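Local atomic coordinates of DSBA-like thioredoxin domain-containing protein (Nitrosomonas europaea, PDB entry 2IN3), a protein that is of unproven function but, as a DsbA-family protein of the FrnE-like group, probably acts as a thiol-disulfide oxidoreductase or disulfide isomerase. Residues Tyr12-Trp20 with Phe89-Val100; Ala130-Leu138 with Arg148-Asp156. All blocks are in the same frame, centred on the assembly; numbering follows the deposited sequence.

Contact 1. Residues Tyr12-Trp20 with Phe89-Val100; sequences YIADPMCSW and FIYDTEPACRGV. With PO4 (phosphate ion), chain B.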
ATOM      1  N   TYR A  12      -5.601   6.084  -1.668  1.00 41.81           N
ATOM      2  CA  TYR A  12      -5.242   4.727  -2.039  1.00 43.21           C
ATOM      3  C   TYR A  12      -5.101   3.902  -0.760  1.00 42.42           C
ATOM      4  O   TYR A  12      -4.193   4.135   0.036  1.00 42.34           O
ATOM      5  CB  TYR A  12      -3.928   4.728  -2.848  1.00 43.63           C
ATOM      6  CG  TYR A  12      -3.450   3.356  -3.272  1.00 45.13           C
ATOM      7  CD1 TYR A  12      -4.329   2.422  -3.831  1.00 49.33           C
ATOM      8  CD2 TYR A  12      -2.123   3.011  -3.121  1.00 45.54           C
ATOM      9  CE1 TYR A  12      -3.859   1.154  -4.262  1.00 49.86           C
ATOM     10  CE2 TYR A  12      -1.625   1.735  -3.530  1.00 48.07           C
ATOM     11  CZ  TYR A  12      -2.510   0.827  -4.082  1.00 47.59           C
ATOM     12  OH  TYR A  12      -2.030  -0.397  -4.484  1.00 49.17           O
ATOM     13  N   ILE A  13      -6.044   2.979  -0.551  1.00 41.49           N
ATOM     14  CA  ILE A  13      -6.114   2.236   0.692  1.00 41.66           C
ATOM     15  C   ILE A  13      -5.541   0.869   0.387  1.00 42.42           C
ATOM     16  O   ILE A  13      -6.151   0.057  -0.343  1.00 42.37           O
ATOM     17  CB  ILE A  13      -7.568   2.131   1.244  1.00 41.56           C
ATOM     18  CG1 ILE A  13      -8.155   3.544   1.472  1.00 38.74           C
ATOM     19  CG2 ILE A  13      -7.580   1.345   2.532  1.00 39.03           C
ATOM     20  CD1 ILE A  13      -9.645   3.589   1.804  1.00 43.15           C
ATOM     21  N   ALA A  14      -4.368   0.628   0.948  1.00 42.41           N
ATOM     22  CA  ALA A  14      -3.526  -0.498   0.516  1.00 42.77           C
ATOM     23  C   ALA A  14      -2.529  -0.879   1.577  1.00 42.53           C
ATOM     24  O   ALA A  14      -2.236  -0.089   2.479  1.00 42.81           O
ATOM     25  CB  ALA A  14      -2.828  -0.184  -0.780  1.00 43.24           C
ATOM     26  N   ASP A  15      -2.034  -2.099   1.469  1.00 42.71           N
ATOM     27  CA  ASP A  15      -1.021  -2.628   2.357  1.00 43.67           C
ATOM     28  C   ASP A  15       0.089  -3.188   1.468  1.00 44.06           C
ATOM     29  O   ASP A  15      -0.209  -3.925   0.521  1.00 44.52           O
ATOM     30  CB  ASP A  15      -1.641  -3.772   3.168  1.00 44.89           C
ATOM     31  CG  ASP A  15      -0.714  -4.286   4.246  1.00 45.70           C
ATOM     32  OD1 ASP A  15       0.373  -4.809   3.906  1.00 46.08           O
ATOM     33  OD2 ASP A  15      -1.065  -4.149   5.449  1.00 50.14           O
ATOM     34  N   PRO A  16       1.363  -2.850   1.759  1.00 44.48           N
ATOM     35  CA  PRO A  16       2.527  -3.349   1.002  1.00 45.25           C
ATOM     36  C   PRO A  16       2.598  -4.891   0.923  1.00 45.97           C
ATOM     37  O   PRO A  16       3.213  -5.420  -0.005  1.00 46.84           O
ATOM     38  CB  PRO A  16       3.724  -2.884   1.849  1.00 45.43           C
ATOM     39  CG  PRO A  16       3.230  -1.797   2.678  1.00 45.35           C
ATOM     40  CD  PRO A  16       1.771  -2.006   2.899  1.00 44.31           C
HETATM   41  N   MSE A  17       2.017  -5.595   1.899  1.00 45.65           N
HETATM   42  CA  MSE A  17       1.988  -7.078   1.865  1.00 45.81           C
HETATM   43  C   MSE A  17       0.673  -7.686   1.402  1.00 45.12           C
HETATM   44  O   MSE A  17       0.368  -8.828   1.725  1.00 43.33           O
HETATM   45  CB  MSE A  17       2.401  -7.680   3.221  1.00 45.85           C
HETATM   46  CG  MSE A  17       3.824  -7.278   3.598  1.00 46.48           C
HETATM   47 SE   MSE A  17       4.235  -7.542   5.470  1.00 49.27          SE
HETATM   48  CE  MSE A  17       4.619  -9.461   5.479  1.00 50.14           C
ATOM     49  N   CYS A  18      -0.063  -6.918   0.610  1.00 45.77           N
ATOM     50  CA  CYS A  18      -1.232  -7.367  -0.106  1.00 45.15           C
ATOM     51  C   CYS A  18      -0.861  -7.570  -1.596  1.00 44.23           C
ATOM     52  O   CYS A  18      -0.380  -6.640  -2.241  1.00 44.08           O
ATOM     53  CB  CYS A  18      -2.327  -6.317   0.055  1.00 45.62           C
ATOM     54  SG  CYS A  18      -3.712  -6.509  -1.101  1.00 51.06           S
ATOM     55  N   SER A  19      -1.034  -8.793  -2.111  1.00 42.78           N
ATOM     56  CA  SER A  19      -0.499  -9.153  -3.424  1.00 41.83           C
ATOM     57  C   SER A  19      -1.242  -8.451  -4.546  1.00 41.87           C
ATOM     58  O   SER A  19      -0.629  -8.028  -5.501  1.00 41.53           O
ATOM     59  CB  SER A  19      -0.444 -10.668  -3.640  1.00 41.96           C
ATOM     60  OG  SER A  19      -1.726 -11.273  -3.537  1.00 41.01           O
ATOM     61  N   TRP A  20      -2.561  -8.330  -4.440  1.00 41.94           N
ATOM     62  CA  TRP A  20      -3.315  -7.577  -5.455  1.00 42.71           C
ATOM     63  C   TRP A  20      -2.984  -6.091  -5.466  1.00 43.17           C
ATOM     64  O   TRP A  20      -3.171  -5.412  -6.499  1.00 43.12           O
ATOM     65  CB  TRP A  20      -4.818  -7.814  -5.359  1.00 42.75           C
ATOM     66  CG  TRP A  20      -5.223  -9.115  -6.026  1.00 42.98           C
ATOM     67  CD1 TRP A  20      -5.582 -10.279  -5.420  1.00 45.33           C
ATOM     68  CD2 TRP A  20      -5.274  -9.358  -7.431  1.00 41.67           C
ATOM     69  NE1 TRP A  20      -5.878 -11.241  -6.364  1.00 40.61           N
ATOM     70  CE2 TRP A  20      -5.711 -10.691  -7.610  1.00 42.19           C
ATOM     71  CE3 TRP A  20      -5.003  -8.573  -8.565  1.00 44.04           C
ATOM     72  CZ2 TRP A  20      -5.844 -11.275  -8.876  1.00 42.82           C
ATOM     73  CZ3 TRP A  20      -5.145  -9.162  -9.829  1.00 41.95           C
ATOM     74  CH2 TRP A  20      -5.567 -10.487  -9.965  1.00 43.68           C
ATOM     75  N   PHE A  89       7.860 -18.067   9.065  1.00 48.24           N
ATOM     76  CA  PHE A  89       7.626 -16.695   8.674  1.00 48.60           C
ATOM     77  C   PHE A  89       6.374 -16.165   9.367  1.00 48.37           C
ATOM     78  O   PHE A  89       5.344 -16.854   9.420  1.00 48.49           O
ATOM     79  CB  PHE A  89       7.487 -16.562   7.150  1.00 48.48           C
ATOM     80  CG  PHE A  89       7.298 -15.154   6.698  1.00 49.62           C
ATOM     81  CD1 PHE A  89       8.372 -14.259   6.699  1.00 49.84           C
ATOM     82  CD2 PHE A  89       6.037 -14.703   6.320  1.00 48.75           C
ATOM     83  CE1 PHE A  89       8.193 -12.936   6.299  1.00 49.94           C
ATOM     84  CE2 PHE A  89       5.839 -13.388   5.921  1.00 47.85           C
ATOM     85  CZ  PHE A  89       6.911 -12.501   5.904  1.00 49.60           C
ATOM     86  N   ILE A  90       6.481 -14.951   9.902  1.00 47.83           N
ATOM     87  CA  ILE A  90       5.379 -14.307  10.604  1.00 47.80           C
ATOM     88  C   ILE A  90       4.862 -13.164   9.723  1.00 48.10           C
ATOM     89  O   ILE A  90       5.600 -12.231   9.390  1.00 48.15           O
ATOM     90  CB  ILE A  90       5.799 -13.809  12.006  1.00 48.12           C
ATOM     91  CG1 ILE A  90       6.249 -14.999  12.877  1.00 47.28           C
ATOM     92  CG2 ILE A  90       4.662 -13.024  12.679  1.00 47.89           C
ATOM     93  CD1 ILE A  90       6.678 -14.622  14.275  1.00 47.75           C
ATOM     94  N   TYR A  91       3.594 -13.252   9.349  1.00 47.79           N
ATOM     95  CA  TYR A  91       2.998 -12.331   8.389  1.00 48.03           C
ATOM     96  C   TYR A  91       2.461 -11.048   9.082  1.00 48.33           C
ATOM     97  O   TYR A  91       1.248 -10.784   9.086  1.00 47.55           O
ATOM     98  CB  TYR A  91       1.910 -13.067   7.580  1.00 48.26           C
ATOM     99  CG  TYR A  91       1.766 -12.541   6.172  1.00 48.51           C
ATOM    100  CD1 TYR A  91       2.299 -13.240   5.085  1.00 47.58           C
ATOM    101  CD2 TYR A  91       1.123 -11.325   5.926  1.00 47.94           C
ATOM    102  CE1 TYR A  91       2.180 -12.748   3.787  1.00 47.17           C
ATOM    103  CE2 TYR A  91       1.009 -10.815   4.630  1.00 49.70           C
ATOM    104  CZ  TYR A  91       1.538 -11.531   3.575  1.00 49.55           C
ATOM    105  OH  TYR A  91       1.419 -11.017   2.316  1.00 49.24           O
ATOM    106  N   ASP A  92       3.378 -10.267   9.665  1.00 48.35           N
ATOM    107  CA  ASP A  92       3.040  -9.030  10.377  1.00 48.61           C
ATOM    108  C   ASP A  92       3.093  -7.817   9.455  1.00 48.91           C
ATOM    109  O   ASP A  92       4.181  -7.348   9.081  1.00 49.77           O
ATOM    110  CB  ASP A  92       3.960  -8.808  11.586  1.00 48.57           C
ATOM    111  CG  ASP A  92       3.586  -7.557  12.394  1.00 49.06           C
ATOM    112  OD1 ASP A  92       2.465  -7.015  12.210  1.00 46.55           O
ATOM    113  OD2 ASP A  92       4.409  -7.105  13.231  1.00 49.31           O
ATOM    114  N   THR A  93       1.922  -7.308   9.085  1.00 48.67           N
ATOM    115  CA  THR A  93       1.844  -6.222   8.113  1.00 48.73           C
ATOM    116  C   THR A  93       1.986  -4.815   8.736  1.00 47.61           C
ATOM    117  O   THR A  93       2.152  -3.831   8.012  1.00 47.78           O
ATOM    118  CB  THR A  93       0.547  -6.295   7.268  1.00 49.48           C
ATOM    119  OG1 THR A  93      -0.576  -6.151   8.128  1.00 51.66           O
ATOM    120  CG2 THR A  93       0.390  -7.657   6.535  1.00 49.57           C
ATOM    121  N   GLU A  94       1.968  -4.706  10.058  1.00 46.15           N
ATOM    122  CA  GLU A  94       1.964  -3.383  10.681  1.00 46.05           C
ATOM    123  C   GLU A  94       3.243  -2.553  10.492  1.00 45.56           C
ATOM    124  O   GLU A  94       3.146  -1.337  10.242  1.00 45.45           O
ATOM    125  CB  GLU A  94       1.528  -3.444  12.167  1.00 46.64           C
ATOM    126  CG  GLU A  94       1.310  -2.090  12.825  1.00 46.11           C
ATOM    127  CD  GLU A  94       2.591  -1.484  13.366  1.00 49.23           C
ATOM    128  OE1 GLU A  94       3.568  -2.247  13.519  1.00 50.43           O
ATOM    129  OE2 GLU A  94       2.627  -0.259  13.654  1.00 47.41           O
ATOM    130  N   PRO A  95       4.441  -3.154  10.714  1.00 45.89           N
ATOM    131  CA  PRO A  95       5.639  -2.325  10.546  1.00 45.43           C
ATOM    132  C   PRO A  95       5.813  -1.695   9.154  1.00 44.97           C
ATOM    133  O   PRO A  95       6.215  -0.542   9.076  1.00 45.16           O
ATOM    134  CB  PRO A  95       6.775  -3.297  10.864  1.00 46.04           C
ATOM    135  CG  PRO A  95       6.151  -4.219  11.897  1.00 45.87           C
ATOM    136  CD  PRO A  95       4.797  -4.476  11.270  1.00 45.95           C
ATOM    137  N   ALA A  96       5.499  -2.428   8.083  1.00 45.00           N
ATOM    138  CA  ALA A  96       5.636  -1.870   6.751  1.00 45.57           C
ATOM    139  C   ALA A  96       4.631  -0.727   6.576  1.00 45.37           C
ATOM    140  O   ALA A  96       4.970   0.307   6.011  1.00 45.66           O
ATOM    141  CB  ALA A  96       5.432  -2.952   5.672  1.00 44.25           C
ATOM    142  N   CYS A  97       3.402  -0.921   7.033  1.00 45.02           N
ATOM    143  CA  CYS A  97       2.418   0.188   7.026  1.00 45.01           C
ATOM    144  C   CYS A  97       2.948   1.424   7.770  1.00 44.84           C
ATOM    145  O   CYS A  97       2.861   2.553   7.271  1.00 44.26           O
ATOM    146  CB  CYS A  97       1.099  -0.266   7.636  1.00 45.08           C
ATOM    147  SG  CYS A  97       0.225  -1.410   6.626  1.00 46.83           S
ATOM    148  N   ARG A  98       3.496   1.212   8.978  1.00 44.07           N
ATOM    149  CA  ARG A  98       4.111   2.273   9.746  1.00 45.13           C
ATOM    150  C   ARG A  98       5.308   2.937   9.029  1.00 44.83           C
ATOM    151  O   ARG A  98       5.569   4.125   9.232  1.00 46.06           O
ATOM    152  CB  ARG A  98       4.512   1.774  11.156  1.00 43.35           C
ATOM    153  CG  ARG A  98       5.145   2.823  12.058  1.00 44.93           C
ATOM    154  CD  ARG A  98       5.013   2.451  13.553  1.00 45.76           C
ATOM    155  NE  ARG A  98       5.100   1.023  13.863  1.00 45.41           N
ATOM    156  CZ  ARG A  98       6.152   0.415  14.424  1.00 46.09           C
ATOM    157  NH1 ARG A  98       6.086  -0.887  14.656  1.00 46.74           N
ATOM    158  NH2 ARG A  98       7.267   1.081  14.734  1.00 45.49           N
ATOM    159  N   GLY A  99       6.027   2.186   8.207  1.00 45.63           N
ATOM    160  CA  GLY A  99       7.165   2.776   7.474  1.00 44.48           C
ATOM    161  C   GLY A  99       6.652   3.781   6.466  1.00 44.24           C
ATOM    162  O   GLY A  99       7.216   4.876   6.300  1.00 44.62           O
ATOM    163  N   VAL A 100       5.569   3.400   5.807  1.00 44.12           N
ATOM    164  CA  VAL A 100       4.919   4.256   4.809  1.00 44.13           C
ATOM    165  C   VAL A 100       4.403   5.559   5.503  1.00 43.15           C
ATOM    166  O   VAL A 100       4.662   6.661   5.025  1.00 43.63           O
ATOM    167  CB  VAL A 100       3.790   3.503   4.082  1.00 43.27           C
ATOM    168  CG1 VAL A 100       2.970   4.473   3.202  1.00 44.05           C
ATOM    169  CG2 VAL A 100       4.380   2.291   3.268  1.00 42.98           C
TER
HETATM  170  P   PO4 B 215      -3.108 -11.658  -0.245  1.00 53.06           P
HETATM  171  O1  PO4 B 215      -3.253 -13.138  -0.029  1.00 54.26           O
HETATM  172  O2  PO4 B 215      -3.342 -10.856   1.018  1.00 56.79           O
HETATM  173  O3  PO4 B 215      -1.750 -11.380  -0.811  1.00 48.46           O
HETATM  174  O4  PO4 B 215      -4.228 -11.246  -1.197  1.00 55.01           O
HETATM  175  O   HOH W   1       2.716  -4.771   5.247  1.00 48.25           O

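Contact 2. Residues Ala130-Leu138 with Arg148-Asp156; sequences AQLAILKKL and RFTPVFQSD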
ATOM      1  N   ALA A 130       8.827  -6.713   7.448  1.00 51.32           N
ATOM      2  CA  ALA A 130       8.414  -6.446   8.834  1.00 51.61           C
ATOM      3  C   ALA A 130       9.543  -5.914   9.736  1.00 51.79           C
ATOM      4  O   ALA A 130       9.270  -5.440  10.844  1.00 52.09           O
ATOM      5  CB  ALA A 130       7.800  -7.695   9.445  1.00 51.82           C
ATOM      6  N   GLN A 131      10.801  -5.985   9.277  1.00 51.65           N
ATOM      7  CA  GLN A 131      11.951  -5.558  10.080  1.00 51.20           C
ATOM      8  C   GLN A 131      12.452  -4.144   9.779  1.00 50.68           C
ATOM      9  O   GLN A 131      12.598  -3.766   8.621  1.00 50.11           O
ATOM     10  CB  GLN A 131      13.133  -6.544   9.959  1.00 51.90           C
ATOM     11  CG  GLN A 131      12.765  -8.038  10.022  1.00 52.96           C
ATOM     12  CD  GLN A 131      12.304  -8.509  11.410  1.00 55.77           C
ATOM     13  OE1 GLN A 131      12.773  -8.022  12.443  1.00 54.48           O
ATOM     14  NE2 GLN A 131      11.393  -9.486  11.428  1.00 55.73           N
ATOM     15  N   LEU A 132      12.765  -3.393  10.836  1.00 49.89           N
ATOM     16  CA  LEU A 132      13.329  -2.042  10.701  1.00 49.63           C
ATOM     17  C   LEU A 132      14.594  -2.032   9.828  1.00 49.30           C
ATOM     18  O   LEU A 132      14.768  -1.148   8.980  1.00 49.41           O
ATOM     19  CB  LEU A 132      13.597  -1.390  12.078  1.00 49.69           C
ATOM     20  CG  LEU A 132      14.472  -0.125  12.145  1.00 49.46           C
ATOM     21  CD1 LEU A 132      13.768   1.061  11.515  1.00 51.13           C
ATOM     22  CD2 LEU A 132      14.939   0.227  13.560  1.00 50.18           C
ATOM     23  N   ALA A 133      15.460  -3.020  10.035  1.00 48.41           N
ATOM     24  CA  ALA A 133      16.713  -3.121   9.293  1.00 48.07           C
ATOM     25  C   ALA A 133      16.438  -3.069   7.795  1.00 47.25           C
ATOM     26  O   ALA A 133      17.096  -2.330   7.052  1.00 47.36           O
ATOM     27  CB  ALA A 133      17.470  -4.401   9.677  1.00 48.35           C
ATOM     28  N   ILE A 134      15.430  -3.822   7.364  1.00 46.57           N
ATOM     29  CA  ILE A 134      15.022  -3.822   5.977  1.00 45.29           C
ATOM     30  C   ILE A 134      14.417  -2.485   5.540  1.00 45.32           C
ATOM     31  O   ILE A 134      14.823  -1.919   4.506  1.00 44.70           O
ATOM     32  CB  ILE A 134      14.076  -5.025   5.672  1.00 45.81           C
ATOM     33  CG1 ILE A 134      14.770  -6.357   6.035  1.00 44.99           C
ATOM     34  CG2 ILE A 134      13.607  -4.997   4.218  1.00 43.81           C
ATOM     35  CD1 ILE A 134      16.067  -6.623   5.275  1.00 46.35           C
ATOM     36  N   LEU A 135      13.476  -1.965   6.333  1.00 44.92           N
ATOM     37  CA  LEU A 135      12.772  -0.733   5.995  1.00 44.47           C
ATOM     38  C   LEU A 135      13.690   0.498   5.869  1.00 44.44           C
ATOM     39  O   LEU A 135      13.519   1.307   4.943  1.00 43.66           O
ATOM     40  CB  LEU A 135      11.629  -0.474   6.995  1.00 43.78           C
ATOM     41  CG  LEU A 135      10.480  -1.512   6.965  1.00 44.80           C
ATOM     42  CD1 LEU A 135       9.517  -1.310   8.141  1.00 43.57           C
ATOM     43  CD2 LEU A 135       9.719  -1.511   5.614  1.00 44.55           C
ATOM     44  N   LYS A 136      14.638   0.650   6.793  1.00 45.31           N
ATOM     45  CA  LYS A 136      15.549   1.805   6.781  1.00 45.82           C
ATOM     46  C   LYS A 136      16.478   1.795   5.562  1.00 46.03           C
ATOM     47  O   LYS A 136      16.813   2.844   4.990  1.00 46.34           O
ATOM     48  CB  LYS A 136      16.335   1.912   8.105  1.00 46.22           C
ATOM     49  CG  LYS A 136      17.418   0.851   8.290  1.00 46.93           C
ATOM     50  CD  LYS A 136      18.074   0.965   9.662  1.00 47.51           C
ATOM     51  CE  LYS A 136      19.229  -0.024   9.832  1.00 50.39           C
ATOM     52  NZ  LYS A 136      19.552  -0.136  11.298  1.00 53.97           N
ATOM     53  N   LYS A 137      16.871   0.601   5.140  1.00 45.76           N
ATOM     54  CA  LYS A 137      17.661   0.447   3.935  1.00 46.01           C
ATOM     55  C   LYS A 137      16.884   0.969   2.706  1.00 44.90           C
ATOM     56  O   LYS A 137      17.444   1.694   1.880  1.00 43.60           O
ATOM     57  CB  LYS A 137      18.066  -1.016   3.791  1.00 46.59           C
ATOM     58  CG  LYS A 137      19.058  -1.319   2.695  1.00 49.63           C
ATOM     59  CD  LYS A 137      19.493  -2.786   2.751  1.00 53.08           C
ATOM     60  CE  LYS A 137      18.332  -3.752   2.408  1.00 56.34           C
ATOM     61  NZ  LYS A 137      18.788  -5.174   2.248  1.00 58.24           N
ATOM     62  N   LEU A 138      15.593   0.633   2.613  1.00 43.00           N
ATOM     63  CA  LEU A 138      14.763   1.087   1.508  1.00 43.27           C
ATOM     64  C   LEU A 138      14.596   2.609   1.490  1.00 43.23           C
ATOM     65  O   LEU A 138      14.633   3.238   0.410  1.00 44.19           O
ATOM     66  CB  LEU A 138      13.395   0.343   1.481  1.00 42.41           C
ATOM     67  CG  LEU A 138      13.489  -1.182   1.303  1.00 43.47           C
ATOM     68  CD1 LEU A 138      12.128  -1.859   1.454  1.00 44.69           C
ATOM     69  CD2 LEU A 138      14.070  -1.526  -0.039  1.00 45.27           C
ATOM     70  N   ARG A 148      16.830  10.350   9.912  1.00 49.76           N
ATOM     71  CA  ARG A 148      15.510  10.966   9.869  1.00 50.10           C
ATOM     72  C   ARG A 148      14.435   9.877   9.984  1.00 48.84           C
ATOM     73  O   ARG A 148      13.499  10.010  10.777  1.00 48.84           O
ATOM     74  CB  ARG A 148      15.329  11.850   8.615  1.00 49.56           C
ATOM     75  CG  ARG A 148      16.154  13.156   8.639  1.00 53.07           C
ATOM     76  CD  ARG A 148      16.488  13.701   7.227  1.00 53.85           C
ATOM     77  NE  ARG A 148      15.435  14.546   6.634  1.00 60.34           N
ATOM     78  CZ  ARG A 148      14.749  14.294   5.511  1.00 63.31           C
ATOM     79  NH1 ARG A 148      14.946  13.184   4.780  1.00 63.85           N
ATOM     80  NH2 ARG A 148      13.835  15.172   5.109  1.00 64.86           N
ATOM     81  N   PHE A 149      14.607   8.784   9.232  1.00 47.58           N
ATOM     82  CA  PHE A 149      13.627   7.693   9.206  1.00 46.24           C
ATOM     83  C   PHE A 149      13.443   6.945  10.525  1.00 45.82           C
ATOM     84  O   PHE A 149      12.302   6.715  10.942  1.00 44.33           O
ATOM     85  CB  PHE A 149      13.947   6.666   8.109  1.00 45.51           C
ATOM     86  CG  PHE A 149      12.970   5.514   8.073  1.00 44.99           C
ATOM     87  CD1 PHE A 149      11.768   5.642   7.394  1.00 42.77           C
ATOM     88  CD2 PHE A 149      13.236   4.323   8.753  1.00 43.78           C
ATOM     89  CE1 PHE A 149      10.831   4.578   7.362  1.00 44.30           C
ATOM     90  CE2 PHE A 149      12.317   3.269   8.731  1.00 44.78           C
ATOM     91  CZ  PHE A 149      11.114   3.400   8.031  1.00 43.76           C
ATOM     92  N   THR A 150      14.545   6.512  11.143  1.00 44.77           N
ATOM     93  CA  THR A 150      14.428   5.625  12.311  1.00 45.68           C
ATOM     94  C   THR A 150      13.722   6.262  13.535  1.00 45.66           C
ATOM     95  O   THR A 150      12.821   5.632  14.102  1.00 46.02           O
ATOM     96  CB  THR A 150      15.768   4.967  12.706  1.00 46.14           C
ATOM     97  OG1 THR A 150      16.246   4.185  11.607  1.00 45.32           O
ATOM     98  CG2 THR A 150      15.588   4.043  13.900  1.00 47.14           C
ATOM     99  N   PRO A 151      14.106   7.492  13.945  1.00 46.35           N
ATOM    100  CA  PRO A 151      13.350   8.118  15.055  1.00 46.03           C
ATOM    101  C   PRO A 151      11.828   8.213  14.776  1.00 46.18           C
ATOM    102  O   PRO A 151      11.016   7.945  15.691  1.00 45.79           O
ATOM    103  CB  PRO A 151      13.965   9.517  15.159  1.00 46.32           C
ATOM    104  CG  PRO A 151      15.372   9.339  14.644  1.00 47.11           C
ATOM    105  CD  PRO A 151      15.212   8.357  13.495  1.00 46.01           C
ATOM    106  N   VAL A 152      11.462   8.582  13.542  1.00 44.56           N
ATOM    107  CA  VAL A 152      10.050   8.686  13.160  1.00 44.63           C
ATOM    108  C   VAL A 152       9.356   7.320  13.215  1.00 44.58           C
ATOM    109  O   VAL A 152       8.322   7.192  13.869  1.00 44.92           O
ATOM    110  CB  VAL A 152       9.844   9.423  11.793  1.00 44.85           C
ATOM    111  CG1 VAL A 152       8.356   9.429  11.365  1.00 44.30           C
ATOM    112  CG2 VAL A 152      10.385  10.873  11.894  1.00 44.07           C
ATOM    113  N   PHE A 153       9.964   6.299  12.596  1.00 43.68           N
ATOM    114  CA  PHE A 153       9.434   4.923  12.636  1.00 44.16           C
ATOM    115  C   PHE A 153       9.179   4.385  14.068  1.00 44.30           C
ATOM    116  O   PHE A 153       8.181   3.686  14.336  1.00 44.54           O
ATOM    117  CB  PHE A 153      10.352   3.966  11.849  1.00 43.22           C
ATOM    118  CG  PHE A 153       9.903   2.533  11.891  1.00 44.24           C
ATOM    119  CD1 PHE A 153       8.926   2.072  11.002  1.00 42.78           C
ATOM    120  CD2 PHE A 153      10.440   1.648  12.820  1.00 44.46           C
ATOM    121  CE1 PHE A 153       8.499   0.757  11.040  1.00 43.89           C
ATOM    122  CE2 PHE A 153      10.023   0.318  12.869  1.00 44.13           C
ATOM    123  CZ  PHE A 153       9.053  -0.131  11.978  1.00 43.73           C
ATOM    124  N   GLN A 154      10.082   4.712  14.981  1.00 44.07           N
ATOM    125  CA  GLN A 154       9.976   4.227  16.348  1.00 44.95           C
ATOM    126  C   GLN A 154       9.048   5.063  17.240  1.00 45.29           C
ATOM    127  O   GLN A 154       8.751   4.655  18.382  1.00 46.45           O
ATOM    128  CB  GLN A 154      11.383   4.108  16.965  1.00 44.31           C
ATOM    129  CG  GLN A 154      12.234   3.066  16.192  1.00 44.24           C
ATOM    130  CD  GLN A 154      13.628   2.904  16.749  1.00 45.58           C
ATOM    131  OE1 GLN A 154      14.166   3.818  17.362  1.00 47.97           O
ATOM    132  NE2 GLN A 154      14.234   1.744  16.509  1.00 46.79           N
ATOM    133  N   SER A 155       8.603   6.221  16.744  1.00 44.99           N
ATOM    134  CA  SER A 155       7.869   7.191  17.581  1.00 44.55           C
ATOM    135  C   SER A 155       6.447   6.720  17.868  1.00 43.89           C
ATOM    136  O   SER A 155       5.839   6.058  17.026  1.00 43.32           O
ATOM    137  CB  SER A 155       7.799   8.574  16.912  1.00 44.28           C
ATOM    138  OG  SER A 155       7.021   8.539  15.729  1.00 45.40           O
ATOM    139  N   ASP A 156       5.927   7.096  19.044  1.00 43.04           N
ATOM    140  CA  ASP A 156       4.514   6.872  19.360  1.00 42.68           C
ATOM    141  C   ASP A 156       3.608   7.518  18.321  1.00 43.03           C
ATOM    142  O   ASP A 156       2.560   6.941  17.969  1.00 42.02           O
ATOM    143  CB  ASP A 156       4.163   7.386  20.760  1.00 43.29           C
ATOM    144  CG  ASP A 156       4.618   6.439  21.847  1.00 44.27           C
ATOM    145  OD1 ASP A 156       4.905   5.256  21.538  1.00 47.59           O
ATOM    146  OD2 ASP A 156       4.704   6.867  23.011  1.00 49.44           O
TER
HETATM  147  O   HOH W   2      18.704   2.891  12.459  1.00 54.75           O

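Contact 1. Residues Tyr12-Trp20 with Phe89-Val100
The turn that leads from strand 9-14 into the CxxC helix 19-35 packs here on the start of helix 94-106, with Asp15, Pro16 and Met17 meeting Thr93, Ala96, Cys97 and the loop residues Phe89 and Tyr91. Met17, a selenomethionine, is the residue most buried by the contact. Its chain bends at chi3 (81°) and so lays CE over the centre of the Tyr91 ring, 4.0 Å from the centroid, a CH-pi contact, while SE stands obliquely to the same ring in a Met-aromatic contact. Met17 CE also reaches the edge of the Phe89 ring, 3.8 Å from CZ. Past the methyl, Tyr91 sends its hydroxyl back to the Met17 carbonyl: OH donates to O over a very short 2.5 Å, and this oxygen lies in the plane of the ring. Asp15 OD1 closes an Asx turn by accepting from Met17 N at 2.7 Å through its anti lone pair, and also accepts a hydrogen bond from a water that donates to Thr93 O as well; OD2 lies against Thr93 CB and 3.2 Å from Cys97 SG. Pro16 adds an apolar patch, CG to Ala96 CB 3.9 Å, continued by Phe115 and Ile118 of helix 111-123. Beyond the type I turn Asp15-Cys18, Ser19 N and OG both donate to O3 of a phosphate, probably from the crystallisation liquor, which His67 also holds. Cys18 at the N-cap, with Cys21 three residues on, fits the CxxC helix start of a thioredoxin-type active site, here backed by the helical region of a DsbA-like fold.

Contact 2. Residues Ala130-Leu138 with Arg148-Asp156
Helices 132-138 and 148-154 cross obliquely in a broadly antiparallel sense, their axes 10.0 Å apart at closest approach and their directions at 134°, with the CA atoms of Lys136 and Phe149 the nearest pair. Leu132 is the knob, set in a hole formed by Phe149, Thr150, Phe153 and Gln154. Its CG stands anti to the backbone N (chi1 166°), and the two methyls part: CD1 touches both aromatic rings, 3.6 Å from Phe153 CD2 and at the edge of the Phe149 ring, whereas CD2 turns toward Thr150 and Gln154, 3.4 Å from Gln154 NE2. One turn on, Leu135 brings CD1 to Phe153 CE1 at 3.7 Å and CB to Phe149 CZ. Replacing Phe153 by an alanine would probably leave the inner methyls of Leu132 and Leu135 without their shared ring and open a gap between the helices. Lys136 lays CB against Phe149 CD2 at 4.0 Å, then runs extended to a water, weakly bonded to NZ, that also meets Thr150 OG1. Helix 111-123 meets Leu135 and Leu138 through Ile118, while helix 94-106 packs against Val152 and Phe153 through Ser102.

Helix 94-106 joins the two contacts, whose centres lie about 14 Å apart. In contact 1 its first turn backs the CxxC approach; residues on another side of it meet contact 2. There Arg98 NH2 lies 2.8 Å from Phe153 O, probably hydrogen-bonded, and the guanidinium also makes a cation-pi contact with the Phe153 ring. The carbonyl of Pro95 packs against both segments of contact 2, O 3.3 Å from Phe153 CE1 and 3.5 Å from Leu135 CD1. Ile118 of helix 111-123 touches Pro16 in one contact and Leu135 in the other. Contact 1 thus lies beside the probable redox site, and contact 2 forms a more peripheral helical layer, about 17 Å from the chain centre.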